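Local coordinates for protein putative phosphomethylpyrimidine kinase (Bacteroides thetaiotaomicron, PDB 3MBH) that probably phosphorylates pyridoxal using ATP, as a pyridoxal kinase of the ribokinase superfamily, and is seen here with pyridoxal bound, at residues S56-I68 with Y85-F98. Residues are numbered along the deposited sequence; the frame is centred on the assembly and turned at random.
Sequences SFLDLTDEMPKII and YLGSPRQIQIVSDF. With PXL (3-hydroxy-5-(hydroxymethyl)-2-methylisonicotinaldehyde), chain G.
Thr61 and Gln91 meet where two neighbouring segments of the ribokinase-type fold come together. Helices 64-68 and 91-98 run nearly parallel, their axes 10° apart, and a polar network around Asp59, Thr61, Ser88, Arg90 and Gln91 joins the two segments. Gln91 NE2 donates to Thr61 OG1 at 3.0 Å, almost straight and in the amide plane. Ser88 OG donates to the same oxygen at 2.8 Å. Asp59 OD1 takes the backbone N of Thr61, which makes an Asx turn. Gln91 also works at its other end, where OE1 accepts from Gly87 N at 2.9 Å, with the donor above the carbonyl plane. Its NE2 reaches Thr43 O as well, so both ends of the buried amide are held. An alanine in place of Gln91 would probably leave Gly87 N without this acceptor and cost Thr61 OG1 one of its two donors from 85-98.

The charged groups lie to one side. Arg90 NH2 bridges to Asp59 OD2 at 2.9 Å, with the carboxylate and guanidinium planes 63° apart. A water links Arg90 NH1 to Asp62 OD2.

Apolar contacts continue along the helices. Ile94 CD1 touches Thr61 CG2 and Pro65 CG. Ile68 CD1 meets Ile94 CG2 at 3.8 Å, and its CG1 lies against Phe98 CD1.

Nearer the ligand, Phe57 packs against Tyr85, part of the pyridoxal pocket. The ligand methyl C2A sits 3.7 Å above the centre of the Tyr85 ring. With CG anti to the backbone N (chi1 -176°), the Phe57 ring reaches across until its CZ edge lies 3.6 Å from Gly87 O.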
ATOM      1  N   SER A  56     -35.980  18.337   2.152  1.00 15.98           N
ATOM      2  CA  SER A  56     -37.064  17.433   2.540  1.00 15.57           C
ATOM      3  C   SER A  56     -36.713  16.868   3.896  1.00 15.39           C
ATOM      4  O   SER A  56     -35.544  16.753   4.232  1.00 15.14           O
ATOM      5  CB  SER A  56     -37.250  16.299   1.524  1.00 15.61           C
ATOM      6  OG  SER A  56     -36.141  15.437   1.479  1.00 15.22           O
ATOM      7  N   PHE A  57     -37.729  16.512   4.664  1.00 15.13           N
ATOM      8  CA  PHE A  57     -37.500  16.000   5.990  1.00 16.06           C
ATOM      9  C   PHE A  57     -38.586  14.979   6.372  1.00 16.25           C
ATOM     10  O   PHE A  57     -39.761  15.274   6.320  1.00 15.62           O
ATOM     11  CB  PHE A  57     -37.505  17.157   6.988  1.00 16.83           C
ATOM     12  CG  PHE A  57     -37.186  16.739   8.369  1.00 17.98           C
ATOM     13  CD1 PHE A  57     -35.883  16.545   8.750  1.00 19.13           C
ATOM     14  CD2 PHE A  57     -38.197  16.448   9.279  1.00 21.02           C
ATOM     15  CE1 PHE A  57     -35.554  16.124  10.024  1.00 20.42           C
ATOM     16  CE2 PHE A  57     -37.882  16.015  10.563  1.00 18.62           C
ATOM     17  CZ  PHE A  57     -36.564  15.869  10.941  1.00 21.39           C
ATOM     18  N   LEU A  58     -38.170  13.774   6.745  1.00 16.22           N
ATOM     19  CA  LEU A  58     -39.052  12.777   7.299  1.00 16.03           C
ATOM     20  C   LEU A  58     -38.459  12.294   8.658  1.00 15.97           C
ATOM     21  O   LEU A  58     -37.375  11.684   8.714  1.00 15.97           O
ATOM     22  CB  LEU A  58     -39.203  11.593   6.351  1.00 15.74           C
ATOM     23  CG  LEU A  58     -40.165  10.487   6.832  1.00 17.07           C
ATOM     24  CD1 LEU A  58     -41.657  10.918   6.914  1.00 17.13           C
ATOM     25  CD2 LEU A  58     -39.984   9.280   5.945  1.00 17.32           C
ATOM     26  N   ASP A  59     -39.242  12.501   9.702  1.00 15.57           N
ATOM     27  CA  ASP A  59     -38.891  12.195  11.088  1.00 15.93           C
ATOM     28  C   ASP A  59     -39.103  10.720  11.250  1.00 15.42           C
ATOM     29  O   ASP A  59     -40.201  10.245  11.021  1.00 15.63           O
ATOM     30  CB  ASP A  59     -39.874  12.970  12.016  1.00 14.95           C
ATOM     31  CG  ASP A  59     -39.709  12.625  13.528  1.00 18.48           C
ATOM     32  OD1 ASP A  59     -38.778  11.910  13.953  1.00 19.12           O
ATOM     33  OD2 ASP A  59     -40.535  13.138  14.319  1.00 23.21           O
ATOM     34  N   LEU A  60     -38.094   9.982  11.661  1.00 15.73           N
ATOM     35  CA  LEU A  60     -38.267   8.523  11.824  1.00 16.30           C
ATOM     36  C   LEU A  60     -38.439   8.052  13.298  1.00 15.91           C
ATOM     37  O   LEU A  60     -38.267   6.833  13.591  1.00 15.28           O
ATOM     38  CB  LEU A  60     -37.123   7.767  11.144  1.00 15.53           C
ATOM     39  CG  LEU A  60     -37.012   7.877   9.608  1.00 18.20           C
ATOM     40  CD1 LEU A  60     -35.705   7.197   9.189  1.00 17.95           C
ATOM     41  CD2 LEU A  60     -38.229   7.264   8.918  1.00 12.42           C
ATOM     42  N   THR A  61     -38.789   8.994  14.187  1.00 15.61           N
ATOM     43  CA  THR A  61     -38.930   8.725  15.623  1.00 16.33           C
ATOM     44  C   THR A  61     -39.761   7.477  15.863  1.00 17.44           C
ATOM     45  O   THR A  61     -39.351   6.603  16.618  1.00 16.54           O
ATOM     46  CB  THR A  61     -39.580   9.907  16.399  1.00 15.44           C
ATOM     47  OG1 THR A  61     -38.793  11.091  16.192  1.00 15.44           O
ATOM     48  CG2 THR A  61     -39.748   9.607  17.960  1.00 15.24           C
ATOM     49  N   ASP A  62     -40.915   7.396  15.209  1.00 17.54           N
ATOM     50  CA  ASP A  62     -41.773   6.279  15.470  1.00 18.96           C
ATOM     51  C   ASP A  62     -41.367   4.938  14.845  1.00 19.02           C
ATOM     52  O   ASP A  62     -41.891   3.902  15.255  1.00 18.52           O
ATOM     53  CB  ASP A  62     -43.185   6.642  15.134  1.00 20.80           C
ATOM     54  CG  ASP A  62     -43.688   7.805  16.003  1.00 22.84           C
ATOM     55  OD1 ASP A  62     -43.435   7.794  17.226  1.00 22.71           O
ATOM     56  OD2 ASP A  62     -44.306   8.738  15.439  1.00 29.09           O
ATOM     57  N   GLU A  63     -40.423   4.939  13.911  1.00 18.43           N
ATOM     58  CA  GLU A  63     -39.901   3.676  13.399  1.00 17.69           C
ATOM     59  C   GLU A  63     -38.785   3.107  14.280  1.00 16.56           C
ATOM     60  O   GLU A  63     -38.568   1.896  14.290  1.00 16.12           O
ATOM     61  CB  GLU A  63     -39.396   3.848  11.989  1.00 17.62           C
ATOM     62  CG  GLU A  63     -39.218   2.544  11.216  1.00 17.87           C
ATOM     63  CD  GLU A  63     -40.523   1.744  11.021  1.00 17.92           C
ATOM     64  OE1 GLU A  63     -41.623   2.340  11.061  1.00 16.78           O
ATOM     65  OE2 GLU A  63     -40.432   0.504  10.824  1.00 20.15           O
HETATM   66  N   MSE A  64     -38.092   3.960  15.018  0.70 15.35           N
HETATM   67  CA  MSE A  64     -36.917   3.546  15.781  0.70 15.63           C
HETATM   68  C   MSE A  64     -37.237   2.468  16.840  0.70 15.69           C
HETATM   69  O   MSE A  64     -36.537   1.463  16.934  0.70 15.57           O
HETATM   70  CB  MSE A  64     -36.207   4.772  16.407  0.70 15.46           C
HETATM   71  CG  MSE A  64     -35.532   5.692  15.373  0.70 16.97           C
HETATM   72 SE   MSE A  64     -34.905   7.414  16.026  0.50 14.41          SE
HETATM   73  CE  MSE A  64     -36.363   7.722  17.196  0.70 27.53           C
ATOM     74  N   PRO A  65     -38.307   2.653  17.619  1.00 16.10           N
ATOM     75  CA  PRO A  65     -38.633   1.559  18.554  1.00 16.34           C
ATOM     76  C   PRO A  65     -38.920   0.232  17.837  1.00 16.37           C
ATOM     77  O   PRO A  65     -38.649  -0.849  18.374  1.00 15.61           O
ATOM     78  CB  PRO A  65     -39.894   2.070  19.310  1.00 16.88           C
ATOM     79  CG  PRO A  65     -39.814   3.607  19.130  1.00 17.03           C
ATOM     80  CD  PRO A  65     -39.260   3.768  17.718  1.00 16.61           C
ATOM     81  N   LYS A  66     -39.486   0.315  16.639  1.00 16.10           N
ATOM     82  CA  LYS A  66     -39.815  -0.901  15.879  1.00 16.05           C
ATOM     83  C   LYS A  66     -38.535  -1.604  15.436  1.00 15.31           C
ATOM     84  O   LYS A  66     -38.435  -2.853  15.537  1.00 16.02           O
ATOM     85  CB  LYS A  66     -40.692  -0.540  14.676  1.00 16.61           C
ATOM     86  CG  LYS A  66     -42.064   0.046  15.085  1.00 18.25           C
ATOM     87  CD  LYS A  66     -42.885   0.366  13.822  1.00 19.03           C
ATOM     88  CE  LYS A  66     -44.229   0.896  14.153  1.00 22.58           C
ATOM     89  NZ  LYS A  66     -44.806   1.448  12.935  1.00 24.34           N
ATOM     90  N   ILE A  67     -37.538  -0.816  15.027  1.00 15.11           N
ATOM     91  CA  ILE A  67     -36.235  -1.348  14.664  1.00 15.15           C
ATOM     92  C   ILE A  67     -35.523  -1.945  15.897  1.00 15.59           C
ATOM     93  O   ILE A  67     -35.062  -3.085  15.868  1.00 15.29           O
ATOM     94  CB  ILE A  67     -35.350  -0.281  13.988  1.00 15.47           C
ATOM     95  CG1 ILE A  67     -35.920   0.085  12.601  1.00 15.24           C
ATOM     96  CG2 ILE A  67     -33.927  -0.783  13.863  1.00 12.02           C
ATOM     97  CD1 ILE A  67     -35.317   1.446  12.030  1.00 13.62           C
ATOM     98  N   ILE A  68     -35.446  -1.182  16.982  1.00 16.23           N
ATOM     99  CA  ILE A  68     -34.846  -1.683  18.240  1.00 15.95           C
ATOM    100  C   ILE A  68     -35.467  -3.036  18.646  1.00 16.33           C
ATOM    101  O   ILE A  68     -34.742  -3.992  19.015  1.00 17.33           O
ATOM    102  CB  ILE A  68     -34.986  -0.622  19.322  1.00 17.26           C
ATOM    103  CG1 ILE A  68     -34.090   0.586  18.970  1.00 16.62           C
ATOM    104  CG2 ILE A  68     -34.654  -1.181  20.745  1.00 14.85           C
ATOM    105  CD1 ILE A  68     -34.383   1.890  19.802  1.00 17.66           C
ATOM    106  N   TYR A  85     -26.990  13.502  14.786  1.00 14.58           N
ATOM    107  CA  TYR A  85     -28.193  14.271  14.493  1.00 14.80           C
ATOM    108  C   TYR A  85     -29.446  13.421  14.760  1.00 14.64           C
ATOM    109  O   TYR A  85     -29.613  12.387  14.189  1.00 14.33           O
ATOM    110  CB  TYR A  85     -28.145  14.767  13.049  1.00 15.33           C
ATOM    111  CG  TYR A  85     -29.266  15.700  12.611  1.00 15.51           C
ATOM    112  CD1 TYR A  85     -30.543  15.204  12.353  1.00 17.13           C
ATOM    113  CD2 TYR A  85     -29.057  17.086  12.481  1.00 15.98           C
ATOM    114  CE1 TYR A  85     -31.568  16.029  11.961  1.00 17.06           C
ATOM    115  CE2 TYR A  85     -30.078  17.904  12.069  1.00 17.71           C
ATOM    116  CZ  TYR A  85     -31.347  17.364  11.828  1.00 18.37           C
ATOM    117  OH  TYR A  85     -32.384  18.155  11.411  1.00 18.86           O
ATOM    118  N   LEU A  86     -30.331  13.914  15.608  1.00 15.40           N
ATOM    119  CA  LEU A  86     -31.587  13.255  15.960  1.00 15.99           C
ATOM    120  C   LEU A  86     -32.768  13.989  15.350  1.00 15.98           C
ATOM    121  O   LEU A  86     -32.726  15.191  15.115  1.00 16.23           O
ATOM    122  CB  LEU A  86     -31.758  13.203  17.483  1.00 16.16           C
ATOM    123  CG  LEU A  86     -30.590  12.578  18.229  1.00 14.71           C
ATOM    124  CD1 LEU A  86     -30.829  12.560  19.782  1.00 15.38           C
ATOM    125  CD2 LEU A  86     -30.275  11.165  17.740  1.00 15.02           C
ATOM    126  N   GLY A  87     -33.816  13.267  15.058  1.00 16.11           N
ATOM    127  CA  GLY A  87     -34.932  13.814  14.288  1.00 15.88           C
ATOM    128  C   GLY A  87     -36.082  14.478  15.033  1.00 17.23           C
ATOM    129  O   GLY A  87     -36.933  15.100  14.402  1.00 16.89           O
ATOM    130  N   SER A  88     -36.139  14.327  16.363  1.00 17.03           N
ATOM    131  CA  SER A  88     -37.098  15.062  17.164  1.00 17.12           C
ATOM    132  C   SER A  88     -36.637  15.024  18.627  1.00 17.54           C
ATOM    133  O   SER A  88     -35.810  14.221  19.005  1.00 17.06           O
ATOM    134  CB  SER A  88     -38.524  14.446  17.046  1.00 17.76           C
ATOM    135  OG  SER A  88     -38.634  13.278  17.877  1.00 15.98           O
ATOM    136  N   PRO A  89     -37.195  15.873  19.475  1.00 17.19           N
ATOM    137  CA  PRO A  89     -36.840  15.771  20.900  1.00 17.31           C
ATOM    138  C   PRO A  89     -37.253  14.471  21.597  1.00 16.48           C
ATOM    139  O   PRO A  89     -36.674  14.124  22.631  1.00 16.13           O
ATOM    140  CB  PRO A  89     -37.529  16.986  21.531  1.00 17.38           C
ATOM    141  CG  PRO A  89     -37.782  17.901  20.335  1.00 20.04           C
ATOM    142  CD  PRO A  89     -38.003  17.048  19.158  1.00 17.06           C
ATOM    143  N   ARG A  90     -38.252  13.782  21.057  1.00 15.39           N
ATOM    144  CA  ARG A  90     -38.704  12.499  21.586  1.00 15.46           C
ATOM    145  C   ARG A  90     -37.613  11.399  21.447  1.00 15.12           C
ATOM    146  O   ARG A  90     -37.637  10.399  22.126  1.00 15.09           O
ATOM    147  CB  ARG A  90     -39.999  12.066  20.880  1.00 14.17           C
ATOM    148  CG  ARG A  90     -41.174  12.918  21.262  1.00 15.63           C
ATOM    149  CD  ARG A  90     -42.417  12.792  20.397  1.00 15.86           C
ATOM    150  NE  ARG A  90     -42.204  13.478  19.109  1.00 16.03           N
ATOM    151  CZ  ARG A  90     -42.171  12.884  17.924  1.00 16.47           C
ATOM    152  NH1 ARG A  90     -42.407  11.590  17.794  1.00 12.88           N
ATOM    153  NH2 ARG A  90     -41.981  13.617  16.836  1.00 16.60           N
ATOM    154  N   GLN A  91     -36.678  11.591  20.540  1.00 15.55           N
ATOM    155  CA  GLN A  91     -35.661  10.586  20.313  1.00 16.66           C
ATOM    156  C   GLN A  91     -34.672  10.492  21.443  1.00 15.67           C
ATOM    157  O   GLN A  91     -34.100   9.444  21.644  1.00 16.19           O
ATOM    158  CB  GLN A  91     -34.912  10.824  18.990  1.00 15.83           C
ATOM    159  CG  GLN A  91     -35.859  10.766  17.803  1.00 16.12           C
ATOM    160  CD  GLN A  91     -35.173  10.713  16.461  1.00 14.41           C
ATOM    161  OE1 GLN A  91     -33.944  10.672  16.396  1.00 13.33           O
ATOM    162  NE2 GLN A  91     -35.961  10.775  15.383  1.00 14.15           N
ATOM    163  N   ILE A  92     -34.503  11.550  22.216  1.00 16.16           N
ATOM    164  CA  ILE A  92     -33.467  11.483  23.240  1.00 15.78           C
ATOM    165  C   ILE A  92     -33.736  10.327  24.206  1.00 15.55           C
ATOM    166  O   ILE A  92     -32.863   9.516  24.465  1.00 13.24           O
ATOM    167  CB  ILE A  92     -33.223  12.787  23.964  1.00 15.97           C
ATOM    168  CG1 ILE A  92     -32.319  13.680  23.091  1.00 15.64           C
ATOM    169  CG2 ILE A  92     -32.537  12.479  25.358  1.00 14.11           C
ATOM    170  CD1 ILE A  92     -33.061  14.365  21.839  1.00 15.42           C
ATOM    171  N   GLN A  93     -34.967  10.182  24.636  1.00 15.53           N
ATOM    172  CA  GLN A  93     -35.280   9.145  25.623  1.00 16.66           C
ATOM    173  C   GLN A  93     -35.293   7.744  25.019  1.00 14.81           C
ATOM    174  O   GLN A  93     -34.922   6.780  25.659  1.00 13.74           O
ATOM    175  CB  GLN A  93     -36.588   9.448  26.338  1.00 16.08           C
ATOM    176  CG  GLN A  93     -36.440  10.332  27.543  1.00 20.93           C
ATOM    177  CD  GLN A  93     -35.475   9.772  28.645  1.00 24.73           C
ATOM    178  OE1 GLN A  93     -35.461   8.570  28.976  1.00 25.54           O
ATOM    179  NE2 GLN A  93     -34.664  10.658  29.175  1.00 24.88           N
ATOM    180  N   ILE A  94     -35.733   7.649  23.788  1.00 15.39           N
ATOM    181  CA  ILE A  94     -35.659   6.381  23.026  1.00 15.49           C
ATOM    182  C   ILE A  94     -34.212   5.934  22.905  1.00 15.48           C
ATOM    183  O   ILE A  94     -33.860   4.756  23.124  1.00 15.59           O
ATOM    184  CB  ILE A  94     -36.315   6.481  21.632  1.00 15.17           C
ATOM    185  CG1 ILE A  94     -37.808   6.752  21.804  1.00 15.23           C
ATOM    186  CG2 ILE A  94     -36.059   5.172  20.837  1.00 14.92           C
ATOM    187  CD1 ILE A  94     -38.560   7.224  20.535  1.00 14.98           C
ATOM    188  N   VAL A  95     -33.359   6.886  22.593  1.00 15.55           N
ATOM    189  CA  VAL A  95     -31.953   6.594  22.406  1.00 15.54           C
ATOM    190  C   VAL A  95     -31.289   6.296  23.749  1.00 16.40           C
ATOM    191  O   VAL A  95     -30.489   5.392  23.825  1.00 16.55           O
ATOM    192  CB  VAL A  95     -31.250   7.719  21.652  1.00 15.23           C
ATOM    193  CG1 VAL A  95     -29.750   7.465  21.599  1.00 15.72           C
ATOM    194  CG2 VAL A  95     -31.842   7.804  20.197  1.00 14.95           C
ATOM    195  N   SER A  96     -31.638   7.041  24.793  0.50 16.16           N
ATOM    196  CA  SER A  96     -31.118   6.744  26.128  0.50 16.19           C
ATOM    197  C   SER A  96     -31.446   5.308  26.562  0.50 16.58           C
ATOM    198  O   SER A  96     -30.586   4.594  27.099  0.50 16.81           O
ATOM    199  CB  SER A  96     -31.641   7.754  27.144  0.50 15.98           C
ATOM    200  OG  SER A  96     -31.392   9.070  26.705  0.50 15.31           O
ATOM    201  N   ASP A  97     -32.681   4.885  26.322  1.00 17.36           N
ATOM    202  CA  ASP A  97     -33.108   3.499  26.621  1.00 17.61           C
ATOM    203  C   ASP A  97     -32.384   2.462  25.782  1.00 18.01           C
ATOM    204  O   ASP A  97     -32.094   1.375  26.272  1.00 17.32           O
ATOM    205  CB  ASP A  97     -34.620   3.340  26.432  1.00 17.69           C
ATOM    206  CG  ASP A  97     -35.409   3.964  27.571  1.00 19.48           C
ATOM    207  OD1 ASP A  97     -34.798   4.233  28.617  1.00 23.38           O
ATOM    208  OD2 ASP A  97     -36.627   4.203  27.430  1.00 23.91           O
ATOM    209  N   PHE A  98     -32.092   2.804  24.522  1.00 17.93           N
ATOM    210  CA  PHE A  98     -31.365   1.950  23.629  1.00 17.19           C
ATOM    211  C   PHE A  98     -29.967   1.691  24.168  1.00 17.67           C
ATOM    212  O   PHE A  98     -29.564   0.533  24.280  1.00 15.80           O
ATOM    213  CB  PHE A  98     -31.306   2.570  22.236  1.00 17.26           C
ATOM    214  CG  PHE A  98     -30.439   1.831  21.273  1.00 17.27           C
ATOM    215  CD1 PHE A  98     -30.686   0.519  20.967  1.00 17.84           C
ATOM    216  CD2 PHE A  98     -29.342   2.452  20.689  1.00 18.37           C
ATOM    217  CE1 PHE A  98     -29.875  -0.171  20.059  1.00 17.74           C
ATOM    218  CE2 PHE A  98     -28.522   1.776  19.781  1.00 17.40           C
ATOM    219  CZ  PHE A  98     -28.779   0.450  19.474  1.00 16.77           C
TER
HETATM  220  OP4 PXL G 400     -23.871  16.441  12.024  1.00 34.53           O
HETATM  221  C5A PXL G 400     -24.179  17.531  11.169  1.00 27.75           C
HETATM  222  C5  PXL G 400     -25.534  17.268  10.503  1.00 24.58           C
HETATM  223  C6  PXL G 400     -26.162  16.041  10.425  1.00 22.67           C
HETATM  224  N1  PXL G 400     -27.357  15.894   9.854  1.00 21.31           N
HETATM  225  C2  PXL G 400     -28.078  16.861   9.250  1.00 23.61           C
HETATM  226  C3  PXL G 400     -27.504  18.214   9.251  1.00 23.63           C
HETATM  227  C4  PXL G 400     -26.200  18.401   9.931  1.00 25.70           C
HETATM  228  C4A PXL G 400     -25.470  19.666   9.971  1.00 27.24           C
HETATM  229  O4A PXL G 400     -25.896  20.466   9.199  1.00 36.52           O
HETATM  230  O3  PXL G 400     -28.115  19.294   8.739  1.00 25.80           O
HETATM  231  C2A PXL G 400     -29.393  16.441   8.614  1.00 22.34           C
HETATM  232  O   HOH W   1     -42.872  10.928  14.998  1.00 28.10           O